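Local coordinates for protein SM80.1 Vicilin (Solanum melongena, PDB 5VF5) that probably serves as a 7S seed storage protein, a two-cupin vicilin laid down as a reserve for the germinating seedling, and binds copper, at residues Lys35-Gln38 and Arg39-Leu43; Leu101-His104 and Gly105-Ile109; Gly254-Leu257 and Pro258-Asn261. One frame throughout, in Å; residues are numbered along the deposited sequence. Where two conformers were deposited one is given.

Contact 1: Lys35-Gln38 and Arg39-Leu43; sequences KFTQ and RSQLL
The amide of Gln38 and the guanidinium of Arg39 run alongside each other, pointing the same way with their planes 14° apart. Gln38 OE1 comes no closer than 4.0 Å to Arg39 NE and approaches the guanidinium obliquely. This is neighbourly alignment rather than bonding, since OE1 accepts instead from Arg18. The Phe36 ring meets Leu43 CD1 obliquely too, while Phe14 packs against it edge-to-face. The closer apolar approach lies nearer the backbone, where Phe36 CB and Leu43 CB are 3.8 Å apart. With Leu43 CG beside its own backbone N (chi1 -62°), CD1 is brought to within 3.4 Å of Phe36 O. Phe36 O and Arg39 N do not bond directly. A water gives a hydrogen to Phe36 O at 2.9 Å and accepts one from Arg39 N, so the carbonyl and the amide are satisfied through one bridge. A second water joins Thr37 O to Gln41 NE2 in the same manner; the bend at chi2 of Gln41 returns its amide to the Thr37 side. Thr37 CA also directs its hydrogen at Ser40 O, a CA-H...O contact of 3.4 Å. Thr37 CG2 lies against the carbonyl end of Leu43, 3.8 Å from Leu43 C. Two local bonds shape the chain itself: Gln38 N to Lys35 O at 3.0 Å closes the first bend, and Leu42 N to Ser40 OG at 3.0 Å and 160° makes an ST turn leading into the short 3-10 segment at Gln41-Leu42. The whole bend belongs to the connection between strands 28-32 and 49-56, with Phe36 and Leu43 both resting on Val320 of strand 318-321.

Contact 2: Leu101-His104 and Gly105-Ile109; sequences LRLH and GGSTI
Leu103 and Ile109 lay their branched ends across each other at a slant, Ile109 CG2 sitting over both methyls of the leucine, 3.7 Å from Leu103 CD1 and 3.8 Å from Leu103 CD2. Leu103 turns CG away from its backbone N (chi1 -171°), which also carries CD1 to 3.9 Å from Ser107 CB. Ile84 and Phe73 extend this apolar cluster. Ser107 directs its CB toward His104 and folds its hydroxyl onto His104 O. That oxygen is gripped twice: Ser107 OG donates at 2.9 Å from above the carbonyl plane, and Ser107 N donates at 3.2 Å with an N-H...O angle of 146°, both from the same face of the carbonyl. A water ties Ser107 OG back to His104 N, bracing the same corner. The imidazole leads off elsewhere, its NE2 bonded to Arg206 O. Gly106, at phi 80°, takes the third position of the turn, with the positive phi that a type II turn requires there. The geometry defines a type II beta turn, His104 to Ser107, linking edge strand 100-103 of one sheet to strand 108-113 of the facing sheet in the N-terminal cupin beta-barrel.

Contact 3: Gly254-Leu257 and Pro258-Asn261; sequences GMVL and PYYN. With ACT (acetate ion), chain C.
Val256 and Tyr259 touch on one bent strand, 254-261, of the C-terminal cupin barrel, a jelly-roll fold of antiparallel strands. The N-to-C directions of Gly254-Leu257 and Pro258-Asn261 differ by 48°, and the Leu257-Pro258 junction is where the direction changes. At the bend itself, Leu257 CB packs 3.6 Å from Pro258 CD, with Met255 CE approaching the same Pro258 carbon more loosely. Tyr259 reports on both halves. Its CB starts 3.9 Å from Leu257 O. From there CG rises between the backbone N and the carbonyl carbon (chi1 70°), which turns the ring back toward Val256 and Leu257. The carbonyl oxygen of Leu257 then meets the ring at its edge, near the ring plane, 3.4 Å from Tyr259 CD1. Nearby the two Val256 methyls approach the ring obliquely: Val256 CG2 is 4.0 Å from Tyr259 CD1, and Val256 CG1 is 4.1 Å from Tyr259 CE1. Ile327 and Phe329 of the adjoining strand 327-331 also pack on the tyrosine. At the tip, Tyr259 OH donates to acetate OXT at 2.7 Å. Because OXT lies close to the ring plane, the phenol meets the ligand with its edge and not its face. Lys351 and Arg266 bond to the same acetate, so two cationic and two neutral side chains gather round one carboxylate, consistent with a site that accepts a small anion; this ion probably came from the crystallisation liquor. Asn261 stands two residues on along the strand and reaches the ligand from beside the phenol. Its OD1 accepts from Lys351 and Asn349, which fixes the amide's rotation and leaves ND2 facing the acetate. The resulting bond, Asn261 ND2 to acetate OXT, measures 3.0 Å and is nearly straight at 170°.

The three contacts follow one another along the chain without overlap. Centre to centre, contact 1 lies 26 Å from contact 2 and 25 Å from contact 3, whereas contacts 2 and 3 are 34 Å apart on opposite sides of the chain's centre. No pair touches; the nearest atoms of contacts 1 and 3 are still about 13 Å apart. Contact 2 belongs to the first cupin and contact 3 to the second. Contact 1 precedes strand 49-56 of the first cupin, yet packs on strand 318-321 of the second, so the connection spans the two halves. Together they sample the two-barrel plan of a vicilin: a bridge, an inter-sheet turn and an acetate-binding strand.

Contact 1: Lys35-Gln38 and Arg39-Leu43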
ATOM      1  N   LYS A  35      13.504   4.626   2.225  1.00 12.89           N
ATOM      2  CA  LYS A  35      13.756   4.082   0.907  1.00 13.62           C
ATOM      3  C   LYS A  35      14.045   2.598   0.986  1.00 13.86           C
ATOM      4  O   LYS A  35      14.705   2.137   1.930  1.00 15.46           O
ATOM      5  CB  LYS A  35      14.978   4.750   0.271  1.00 17.46           C
ATOM      6  CG  LYS A  35      14.693   6.126  -0.250  1.00 19.60           C
ATOM      7  CD  LYS A  35      15.896   6.712  -0.986  1.00 23.39           C
ATOM      8  CE  LYS A  35      16.366   5.835  -2.157  1.00 25.02           C
ATOM      9  NZ  LYS A  35      17.437   6.478  -2.968  1.00 31.64           N
ATOM     10  N   PHE A  36      13.584   1.833   0.017  1.00 13.49           N
ATOM     11  CA  PHE A  36      13.749   0.378   0.109  1.00 15.04           C
ATOM     12  C   PHE A  36      15.196  -0.102   0.061  1.00 17.16           C
ATOM     13  O   PHE A  36      15.519  -1.185   0.569  1.00 20.34           O
ATOM     14  CB  PHE A  36      12.940  -0.276  -0.985  1.00 14.21           C
ATOM     15  CG  PHE A  36      11.472  -0.197  -0.750  1.00 13.47           C
ATOM     16  CD1 PHE A  36      10.881  -0.910   0.309  1.00 15.38           C
ATOM     17  CD2 PHE A  36      10.652   0.523  -1.573  1.00 13.71           C
ATOM     18  CE1 PHE A  36       9.528  -0.866   0.490  1.00 15.58           C
ATOM     19  CE2 PHE A  36       9.290   0.585  -1.352  1.00 14.49           C
ATOM     20  CZ  PHE A  36       8.733  -0.135  -0.329  1.00 15.58           C
ATOM     21  N   THR A  37      16.030   0.715  -0.529  1.00 16.00           N
ATOM     22  CA  THR A  37      17.474   0.467  -0.606  1.00 17.92           C
ATOM     23  C   THR A  37      18.245   0.858   0.646  1.00 20.59           C
ATOM     24  O   THR A  37      19.476   0.665   0.670  1.00 22.39           O
ATOM     25  CB  THR A  37      18.035   1.214  -1.816  1.00 18.85           C
ATOM     26  OG1 THR A  37      17.554   2.569  -1.783  1.00 21.93           O
ATOM     27  CG2 THR A  37      17.563   0.542  -3.126  1.00 21.35           C
ATOM     28  N   GLN A  38      17.556   1.363   1.677  1.00 20.95           N
ATOM     29  CA  GLN A  38      18.238   1.744   2.951  1.00 22.49           C
ATOM     30  C   GLN A  38      19.171   0.688   3.492  1.00 23.37           C
ATOM     31  O   GLN A  38      20.283   1.035   3.862  1.00 28.76           O
ATOM     32  CB  GLN A  38      17.229   2.136   4.048  1.00 28.19           C
ATOM     33  CG  GLN A  38      17.843   2.566   5.374  1.00 28.59           C
ATOM     34  CD  GLN A  38      16.817   2.603   6.502  1.00 29.49           C
ATOM     35  OE1 GLN A  38      16.061   1.626   6.748  1.00 29.22           O
ATOM     36  NE2 GLN A  38      16.777   3.731   7.193  1.00 32.23           N
ATOM     37  N   ARG A  39      18.754  -0.563   3.540  1.00 25.02           N
ATOM     38  CA  ARG A  39      19.609  -1.647   4.084  1.00 26.25           C
ATOM     39  C   ARG A  39      20.006  -2.722   3.099  1.00 27.21           C
ATOM     40  O   ARG A  39      20.809  -3.589   3.448  1.00 37.86           O
ATOM     41  CB  ARG A  39      18.922  -2.364   5.257  1.00 31.69           C
ATOM     42  CG  ARG A  39      18.696  -1.526   6.493  1.00 31.55           C
ATOM     43  CD  ARG A  39      17.947  -2.355   7.525  1.00 32.80           C
ATOM     44  NE  ARG A  39      17.550  -1.552   8.670  1.00 43.25           N
ATOM     45  CZ  ARG A  39      16.830  -2.000   9.702  1.00 41.89           C
ATOM     46  NH1 ARG A  39      16.518  -1.159  10.677  1.00 46.73           N
ATOM     47  NH2 ARG A  39      16.422  -3.276   9.764  1.00 39.04           N
ATOM     48  N   SER A  40      19.494  -2.680   1.876  1.00 26.09           N
ATOM     49  CA  SER A  40      19.840  -3.702   0.887  1.00 21.57           C
ATOM     50  C   SER A  40      19.675  -3.230  -0.577  1.00 18.50           C
ATOM     51  O   SER A  40      18.618  -2.720  -1.019  1.00 21.15           O
ATOM     52  CB  SER A  40      18.997  -4.969   1.061  1.00 25.01           C
ATOM     53  OG  SER A  40      19.366  -5.946   0.072  1.00 23.15           O
ATOM     54  N   GLN A  41      20.702  -3.508  -1.359  1.00 18.50           N
ATOM     55  CA  GLN A  41      20.670  -3.253  -2.779  1.00 16.77           C
ATOM     56  C   GLN A  41      19.810  -4.243  -3.514  1.00 16.00           C
ATOM     57  O   GLN A  41      19.549  -4.006  -4.684  1.00 17.93           O
ATOM     58  CB  GLN A  41      22.093  -3.236  -3.334  1.00 23.91           C
ATOM     59  CG  GLN A  41      22.907  -2.048  -2.815  1.00 28.54           C
ATOM     60  CD  GLN A  41      22.305  -0.706  -3.209  1.00 36.28           C
ATOM     61  OE1 GLN A  41      22.276  -0.365  -4.381  1.00 52.94           O
ATOM     62  NE2 GLN A  41      21.796   0.047  -2.231  1.00 40.79           N
ATOM     63  N   LEU A  42      19.306  -5.304  -2.839  1.00 16.50           N
ATOM     64  CA  LEU A  42      18.409  -6.261  -3.504  1.00 16.38           C
ATOM     65  C   LEU A  42      17.120  -5.588  -3.924  1.00 15.70           C
ATOM     66  O   LEU A  42      16.414  -6.099  -4.813  1.00 17.83           O
ATOM     67  CB  LEU A  42      18.053  -7.430  -2.594  1.00 17.87           C
ATOM     68  CG  LEU A  42      19.230  -8.364  -2.303  1.00 23.01           C
ATOM     69  CD1 LEU A  42      18.842  -9.262  -1.161  1.00 24.47           C
ATOM     70  CD2 LEU A  42      19.575  -9.198  -3.524  1.00 31.15           C
ATOM     71  N   LEU A  43      16.777  -4.479  -3.266  1.00 14.94           N
ATOM     72  CA  LEU A  43      15.569  -3.713  -3.574  1.00 13.41           C
ATOM     73  C   LEU A  43      15.778  -2.513  -4.508  1.00 13.42           C
ATOM     74  O   LEU A  43      14.852  -1.707  -4.684  1.00 12.99           O
ATOM     75  CB  LEU A  43      14.921  -3.298  -2.261  1.00 16.53           C
ATOM     76  CG  LEU A  43      14.491  -4.509  -1.421  1.00 21.71           C
ATOM     77  CD1 LEU A  43      13.774  -4.056  -0.177  1.00 28.04           C
ATOM     78  CD2 LEU A  43      13.574  -5.476  -2.159  1.00 25.48           C
TER
HETATM   79  O   HOH W   1      16.347  -1.826   3.253  1.00 26.02           O
HETATM   80  O   HOH W   2      21.761  -0.526   0.153  1.00 44.30           O

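Contact 2: Leu101-His104 and Gly105-Ile109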
ATOM      1  N   LEU A 101      -7.625   5.360  -5.053  1.00 11.31           N
ATOM      2  CA  LEU A 101      -7.619   6.655  -5.713  1.00 11.75           C
ATOM      3  C   LEU A 101      -6.232   6.950  -6.212  1.00 11.23           C
ATOM      4  O   LEU A 101      -5.282   6.962  -5.408  1.00 13.93           O
ATOM      5  CB  LEU A 101      -8.078   7.762  -4.756  1.00 15.09           C
ATOM      6  CG  LEU A 101      -8.194   9.147  -5.351  1.00 14.71           C
ATOM      7  CD1 LEU A 101      -9.347   9.268  -6.312  1.00 19.48           C
ATOM      8  CD2 LEU A 101      -8.325  10.165  -4.222  1.00 23.99           C
ATOM      9  N   ARG A 102      -6.082   7.165  -7.515  1.00 12.10           N
ATOM     10  CA  ARG A 102      -4.822   7.681  -8.072  1.00 11.84           C
ATOM     11  C   ARG A 102      -4.811   9.195  -7.902  1.00 12.77           C
ATOM     12  O   ARG A 102      -5.724   9.889  -8.328  1.00 15.26           O
ATOM     13  CB  ARG A 102      -4.750   7.291  -9.535  0.70 13.50           C
ATOM     14  CG  ARG A 102      -3.581   7.830 -10.305  0.70 15.44           C
ATOM     15  CD  ARG A 102      -2.348   6.976 -10.141  0.70 17.07           C
ATOM     16  NE  ARG A 102      -1.363   7.535 -11.046  0.70 16.79           N
ATOM     17  CZ  ARG A 102      -0.614   8.598 -10.787  0.70 16.72           C
ATOM     18  NH1 ARG A 102      -0.587   9.138  -9.564  0.70 19.66           N
ATOM     19  NH2 ARG A 102       0.182   9.067 -11.714  0.70 20.47           N
ATOM     20  N   LEU A 103      -3.746   9.696  -7.262  1.00 11.14           N
ATOM     21  CA  LEU A 103      -3.566  11.125  -7.047  1.00 11.53           C
ATOM     22  C   LEU A 103      -2.327  11.584  -7.829  1.00 12.62           C
ATOM     23  O   LEU A 103      -1.158  11.163  -7.550  1.00 13.93           O
ATOM     24  CB  LEU A 103      -3.330  11.372  -5.552  1.00 14.64           C
ATOM     25  CG  LEU A 103      -3.339  12.811  -5.109  1.00 16.33           C
ATOM     26  CD1 LEU A 103      -4.721  13.444  -5.261  1.00 20.13           C
ATOM     27  CD2 LEU A 103      -2.835  12.869  -3.658  1.00 21.03           C
ATOM     28  N   HIS A 104      -2.536  12.476  -8.758  1.00 13.15           N
ATOM     29  CA  HIS A 104      -1.442  13.018  -9.529  1.00 13.54           C
ATOM     30  C   HIS A 104      -0.476  13.781  -8.624  1.00 12.88           C
ATOM     31  O   HIS A 104      -0.869  14.494  -7.696  1.00 14.13           O
ATOM     32  CB  HIS A 104      -1.979  13.975 -10.633  1.00 15.44           C
ATOM     33  CG  HIS A 104      -2.637  13.276 -11.763  1.00 21.57           C
ATOM     34  ND1 HIS A 104      -1.928  12.672 -12.775  1.00 24.45           N
ATOM     35  CD2 HIS A 104      -3.951  13.089 -12.047  1.00 25.29           C
ATOM     36  CE1 HIS A 104      -2.780  12.140 -13.641  1.00 31.15           C
ATOM     37  NE2 HIS A 104      -4.013  12.374 -13.220  1.00 29.71           N
ATOM     38  N   GLY A 105       0.793  13.654  -8.925  1.00 14.71           N
ATOM     39  CA  GLY A 105       1.802  14.424  -8.233  1.00 14.01           C
ATOM     40  C   GLY A 105       1.508  15.897  -8.318  1.00 12.79           C
ATOM     41  O   GLY A 105       0.976  16.379  -9.318  1.00 13.02           O
ATOM     42  N   GLY A 106       1.775  16.624  -7.245  1.00 13.91           N
ATOM     43  CA  GLY A 106       1.503  18.047  -7.251  1.00 15.47           C
ATOM     44  C   GLY A 106       0.095  18.499  -7.024  1.00 14.76           C
ATOM     45  O   GLY A 106      -0.205  19.695  -7.061  1.00 18.96           O
ATOM     46  N   SER A 107      -0.800  17.546  -6.743  1.00 14.22           N
ATOM     47  CA  SER A 107      -2.156  17.909  -6.424  1.00 14.04           C
ATOM     48  C   SER A 107      -2.186  18.366  -4.961  1.00 12.79           C
ATOM     49  O   SER A 107      -1.744  17.650  -4.060  1.00 13.47           O
ATOM     50  CB  SER A 107      -3.063  16.698  -6.591  1.00 16.37           C
ATOM     51  OG  SER A 107      -3.115  16.308  -7.940  1.00 20.48           O
ATOM     52  N   THR A 108      -2.728  19.557  -4.730  1.00 12.43           N
ATOM     53  CA  THR A 108      -2.955  20.056  -3.357  1.00 11.30           C
ATOM     54  C   THR A 108      -4.164  19.388  -2.759  1.00 11.81           C
ATOM     55  O   THR A 108      -5.283  19.483  -3.330  1.00 13.80           O
ATOM     56  CB  THR A 108      -3.097  21.582  -3.329  1.00 11.55           C
ATOM     57  OG1 THR A 108      -1.891  22.176  -3.804  1.00 12.78           O
ATOM     58  CG2 THR A 108      -3.398  22.098  -1.951  1.00 12.60           C
ATOM     59  N   ILE A 109      -3.962  18.663  -1.689  1.00 10.35           N
ATOM     60  CA  ILE A 109      -5.017  17.943  -1.047  1.00 10.47           C
ATOM     61  C   ILE A 109      -5.187  18.327   0.419  1.00 10.77           C
ATOM     62  O   ILE A 109      -4.233  18.738   1.093  1.00 12.20           O
ATOM     63  CB  ILE A 109      -4.846  16.426  -1.143  1.00 11.52           C
ATOM     64  CG1 ILE A 109      -3.699  15.918  -0.306  1.00 13.68           C
ATOM     65  CG2 ILE A 109      -4.728  15.967  -2.588  1.00 13.28           C
ATOM     66  CD1 ILE A 109      -3.741  14.426  -0.079  1.00 18.27           C
TER
HETATM   67  O   HOH W   3      -4.911  14.133  -8.667  1.00 22.99           O

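Contact 3: Gly254-Leu257 and Pro258-Asn261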
ATOM      1  N   GLY A 254      -6.479 -20.629   7.793  1.00 16.27           N
ATOM      2  CA  GLY A 254      -6.172 -20.878   6.404  1.00 14.96           C
ATOM      3  C   GLY A 254      -4.757 -20.562   6.030  1.00 14.52           C
ATOM      4  O   GLY A 254      -3.975 -20.023   6.830  1.00 14.92           O
ATOM      5  N   MET A 255      -4.450 -20.883   4.773  1.00 13.33           N
ATOM      6  CA  MET A 255      -3.175 -20.520   4.155  1.00 12.60           C
ATOM      7  C   MET A 255      -3.417 -20.259   2.695  1.00 12.89           C
ATOM      8  O   MET A 255      -4.333 -20.801   2.112  1.00 13.64           O
ATOM      9  CB  MET A 255      -2.116 -21.605   4.314  1.00 14.32           C
ATOM     10  CG  MET A 255      -2.459 -22.909   3.613  1.00 14.37           C
ATOM     11  SD  MET A 255      -1.230 -24.228   3.797  1.00 15.91           S
ATOM     12  CE  MET A 255       0.137 -23.611   2.845  1.00 16.17           C
ATOM     13  N   VAL A 256      -2.595 -19.405   2.096  1.00 10.90           N
ATOM     14  CA  VAL A 256      -2.532 -19.307   0.645  1.00  9.90           C
ATOM     15  C   VAL A 256      -1.524 -20.330   0.172  1.00 10.15           C
ATOM     16  O   VAL A 256      -0.418 -20.454   0.742  1.00 12.31           O
ATOM     17  CB  VAL A 256      -2.238 -17.878   0.133  1.00 10.66           C
ATOM     18  CG1 VAL A 256      -0.889 -17.325   0.566  1.00 12.30           C
ATOM     19  CG2 VAL A 256      -2.381 -17.846  -1.393  1.00 11.49           C
ATOM     20  N   LEU A 257      -1.901 -21.143  -0.801  1.00 11.25           N
ATOM     21  CA  LEU A 257      -0.976 -22.130  -1.336  1.00 11.45           C
ATOM     22  C   LEU A 257       0.267 -21.424  -1.925  1.00 10.74           C
ATOM     23  O   LEU A 257       0.156 -20.298  -2.430  1.00 10.84           O
ATOM     24  CB  LEU A 257      -1.668 -22.972  -2.399  1.00 12.51           C
ATOM     25  CG  LEU A 257      -2.692 -23.953  -1.809  1.00 13.43           C
ATOM     26  CD1 LEU A 257      -3.424 -24.646  -2.931  1.00 14.58           C
ATOM     27  CD2 LEU A 257      -2.037 -25.011  -0.945  1.00 14.36           C
ATOM     28  N   PRO A 258       1.445 -22.072  -1.853  1.00 10.62           N
ATOM     29  CA  PRO A 258       2.619 -21.435  -2.416  1.00 10.16           C
ATOM     30  C   PRO A 258       2.393 -20.978  -3.858  1.00  9.67           C
ATOM     31  O   PRO A 258       1.781 -21.702  -4.686  1.00 10.87           O
ATOM     32  CB  PRO A 258       3.694 -22.508  -2.292  1.00 11.50           C
ATOM     33  CG  PRO A 258       3.247 -23.375  -1.125  1.00 15.31           C
ATOM     34  CD  PRO A 258       1.744 -23.401  -1.289  1.00 12.24           C
ATOM     35  N   TYR A 259       2.863 -19.768  -4.154  1.00  9.24           N
ATOM     36  CA  TYR A 259       2.732 -19.232  -5.499  1.00  9.22           C
ATOM     37  C   TYR A 259       3.869 -18.265  -5.755  1.00  8.80           C
ATOM     38  O   TYR A 259       4.662 -17.931  -4.855  1.00  9.95           O
ATOM     39  CB  TYR A 259       1.396 -18.478  -5.635  1.00  9.88           C
ATOM     40  CG  TYR A 259       1.365 -17.169  -4.854  1.00  9.49           C
ATOM     41  CD1 TYR A 259       0.995 -17.144  -3.503  1.00 10.81           C
ATOM     42  CD2 TYR A 259       1.745 -15.975  -5.438  1.00 10.77           C
ATOM     43  CE1 TYR A 259       0.985 -15.951  -2.774  1.00 10.36           C
ATOM     44  CE2 TYR A 259       1.751 -14.781  -4.708  1.00 11.15           C
ATOM     45  CZ  TYR A 259       1.385 -14.777  -3.379  1.00  9.95           C
ATOM     46  OH  TYR A 259       1.334 -13.596  -2.659  1.00 12.39           O
ATOM     47  N   TYR A 260       3.992 -17.812  -6.987  1.00  8.63           N
ATOM     48  CA  TYR A 260       4.865 -16.678  -7.289  1.00  9.67           C
ATOM     49  C   TYR A 260       4.212 -15.752  -8.302  1.00  8.94           C
ATOM     50  O   TYR A 260       3.315 -16.160  -9.071  1.00  9.73           O
ATOM     51  CB  TYR A 260       6.285 -17.122  -7.760  1.00  9.97           C
ATOM     52  CG  TYR A 260       6.317 -17.819  -9.111  1.00  9.16           C
ATOM     53  CD1 TYR A 260       6.154 -19.200  -9.246  1.00 10.36           C
ATOM     54  CD2 TYR A 260       6.489 -17.096 -10.271  1.00 10.48           C
ATOM     55  CE1 TYR A 260       6.186 -19.814 -10.489  1.00 11.14           C
ATOM     56  CE2 TYR A 260       6.540 -17.720 -11.513  1.00 11.11           C
ATOM     57  CZ  TYR A 260       6.367 -19.085 -11.613  1.00 10.50           C
ATOM     58  OH  TYR A 260       6.384 -19.742 -12.819  1.00 13.17           O
ATOM     59  N   ASN A 261       4.646 -14.499  -8.300  1.00  9.34           N
ATOM     60  CA  ASN A 261       4.260 -13.515  -9.315  1.00  9.00           C
ATOM     61  C   ASN A 261       5.280 -13.537 -10.439  1.00  8.90           C
ATOM     62  O   ASN A 261       6.476 -13.511 -10.214  1.00 10.43           O
ATOM     63  CB  ASN A 261       4.207 -12.141  -8.685  1.00  9.30           C
ATOM     64  CG  ASN A 261       3.026 -11.985  -7.779  1.00 10.40           C
ATOM     65  OD1 ASN A 261       1.882 -12.085  -8.249  1.00 11.57           O
ATOM     66  ND2 ASN A 261       3.274 -11.753  -6.486  1.00  9.48           N
TER
HETATM   67  C   ACT C 502       0.376 -10.595  -4.080  1.00 13.12           C
HETATM   68  O   ACT C 502      -0.212 -10.002  -5.036  1.00 14.90           O
HETATM   69  OXT ACT C 502       1.236 -11.473  -4.315  1.00 12.25           O
HETATM   70  CH3 ACT C 502       0.058 -10.314  -2.631  1.00 14.38           C